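Local atomic coordinates of LPXTG cell wall surface protein (Streptococcus gordonii, PDB entry 4IGB), a protein that is anchored to the cell wall of the bacterium and probably acts as a surface adhesin, its N-terminal region including an adhesin-type N2 domain. Residues A315-P320 and N411-H416. Sequence-based numbering, arbitrary orientation.
Sequences ATFKVP and NTVTLH
Strands 315-317 and 413-416 run in nearly the same direction, 21° apart, and their axes approach to 9.0 Å, with Ala-315 level with Val-413 and Phe-317 level with Leu-415. This spacing is that of two layers packed through side chains. Ala-315, Phe-317, Val-413 and Leu-415 all point into the space between the strands. Phe-317 and Leu-415 supply the largest parts of the contact. CG of Phe-317 lies anti to the carbonyl carbon (chi1 -58°), and the ring reaches back along the other strand to Val-413. There the ring atom CZ meets CG1 of Val-413 at 3.7 Å. The second methyl, CG2, sits at the ring edge, in its plane, 3.9 Å from CZ. With chi1 72°, CG1 of Val-413 sits between its backbone N and carbonyl carbon, and CG2 lies anti to the N; both methyls reach CZ of Phe-317. CG1 also touches CB of Ala-315 at 3.9 Å, so this one methyl touches both Ala-315 and Phe-317. Nearer the base of the ring, CD1 of Phe-317 lies 3.8 Å from CB of Leu-415. The two side chains pass alongside, heading opposite ways; CB of Leu-415 and CG1 of Val-413 both approach the ring obliquely. CD2 of Leu-415 lies 3.7 Å from the backbone O of Lys-318. Met-335 and Ile-391 also touch Phe-317. The contact thus joins two layers of the N2 domain in its interior. Its side chains meet through apolar surfaces, so cohesion here rests on shape and burial, and the backbone bonds of Ala-315, Phe-317 and Val-413 go to other parts of the domain.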
# COMPACT_ATOMS: atom_id res chain seq x y z
N ALA B 315 -20.13 -10.83 -17.03
CA ALA B 315 -19.09 -10.10 -16.33
C ALA B 315 -17.85 -9.96 -17.19
O ALA B 315 -17.32 -10.95 -17.73
CB ALA B 315 -18.74 -10.80 -15.02
N THR B 316 -17.37 -8.74 -17.30
CA THR B 316 -16.18 -8.45 -18.09
C THR B 316 -15.04 -8.03 -17.19
O THR B 316 -15.13 -7.04 -16.47
CB THR B 316 -16.48 -7.33 -19.07
OG1 THR B 316 -17.58 -7.73 -19.89
CG2 THR B 316 -15.25 -7.02 -19.93
N PHE B 317 -13.95 -8.79 -17.22
CA PHE B 317 -12.85 -8.54 -16.30
C PHE B 317 -11.65 -7.97 -17.03
O PHE B 317 -11.09 -8.63 -17.91
CB PHE B 317 -12.45 -9.84 -15.57
CG PHE B 317 -13.59 -10.47 -14.80
CD1 PHE B 317 -13.79 -10.16 -13.47
CD2 PHE B 317 -14.46 -11.35 -15.42
CE1 PHE B 317 -14.85 -10.72 -12.76
CE2 PHE B 317 -15.51 -11.93 -14.71
CZ PHE B 317 -15.71 -11.61 -13.38
N LYS B 318 -11.24 -6.76 -16.68
CA LYS B 318 -10.00 -6.22 -17.23
C LYS B 318 -8.83 -6.79 -16.43
O LYS B 318 -8.85 -6.80 -15.20
CB LYS B 318 -10.00 -4.69 -17.20
CG LYS B 318 -8.71 -4.02 -17.74
CD LYS B 318 -7.56 -4.14 -16.74
CE LYS B 318 -6.85 -2.82 -16.46
NZ LYS B 318 -6.45 -2.02 -17.65
N VAL B 319 -7.80 -7.24 -17.15
CA VAL B 319 -6.64 -7.84 -16.54
C VAL B 319 -5.51 -6.82 -16.35
O VAL B 319 -5.07 -6.19 -17.31
CB VAL B 319 -6.12 -9.01 -17.42
CG1 VAL B 319 -4.87 -9.60 -16.82
CG2 VAL B 319 -7.21 -10.07 -17.60
N PRO B 320 -5.03 -6.66 -15.10
CA PRO B 320 -3.94 -5.72 -14.81
C PRO B 320 -2.65 -6.10 -15.51
O PRO B 320 -2.32 -7.28 -15.59
CB PRO B 320 -3.74 -5.87 -13.29
CG PRO B 320 -4.89 -6.62 -12.80
CD PRO B 320 -5.41 -7.45 -13.92
N ASN B 411 -26.68 -8.76 -7.39
CA ASN B 411 -25.52 -9.57 -7.71
C ASN B 411 -24.25 -8.72 -7.84
O ASN B 411 -24.30 -7.58 -8.31
CB ASN B 411 -25.78 -10.38 -8.97
CG ASN B 411 -24.65 -11.33 -9.30
OD1 ASN B 411 -23.87 -11.08 -10.21
ND2 ASN B 411 -24.55 -12.43 -8.55
N THR B 412 -23.13 -9.28 -7.39
CA THR B 412 -21.83 -8.63 -7.48
C THR B 412 -20.81 -9.74 -7.74
O THR B 412 -20.93 -10.84 -7.20
CB THR B 412 -21.48 -7.87 -6.17
OG1 THR B 412 -22.33 -6.72 -6.06
CG2 THR B 412 -20.02 -7.39 -6.15
N VAL B 413 -19.83 -9.47 -8.60
CA VAL B 413 -18.80 -10.47 -8.81
C VAL B 413 -17.48 -9.84 -8.43
O VAL B 413 -17.35 -8.62 -8.48
CB VAL B 413 -18.80 -11.04 -10.25
CG1 VAL B 413 -18.27 -10.01 -11.28
CG2 VAL B 413 -18.00 -12.30 -10.30
N THR B 414 -16.52 -10.66 -8.02
CA THR B 414 -15.23 -10.16 -7.54
C THR B 414 -14.04 -10.80 -8.23
O THR B 414 -13.90 -12.02 -8.25
CB THR B 414 -15.09 -10.36 -6.02
OG1 THR B 414 -16.16 -9.68 -5.36
CG2 THR B 414 -13.76 -9.80 -5.52
N LEU B 415 -13.16 -9.97 -8.77
CA LEU B 415 -11.94 -10.46 -9.39
C LEU B 415 -10.86 -10.54 -8.34
O LEU B 415 -10.69 -9.62 -7.54
CB LEU B 415 -11.49 -9.53 -10.52
CG LEU B 415 -10.16 -9.81 -11.21
CD1 LEU B 415 -10.14 -11.18 -11.89
CD2 LEU B 415 -9.86 -8.71 -12.22
N HIS B 416 -10.15 -11.66 -8.34
CA HIS B 416 -8.96 -11.80 -7.54
C HIS B 416 -7.75 -11.99 -8.45
O HIS B 416 -7.81 -12.73 -9.43
CB HIS B 416 -9.09 -12.98 -6.59
CG HIS B 416 -10.23 -12.84 -5.64
ND1 HIS B 416 -10.08 -12.34 -4.37
CD2 HIS B 416 -11.55 -13.11 -5.79
CE1 HIS B 416 -11.26 -12.32 -3.76
NE2 HIS B 416 -12.17 -12.78 -4.60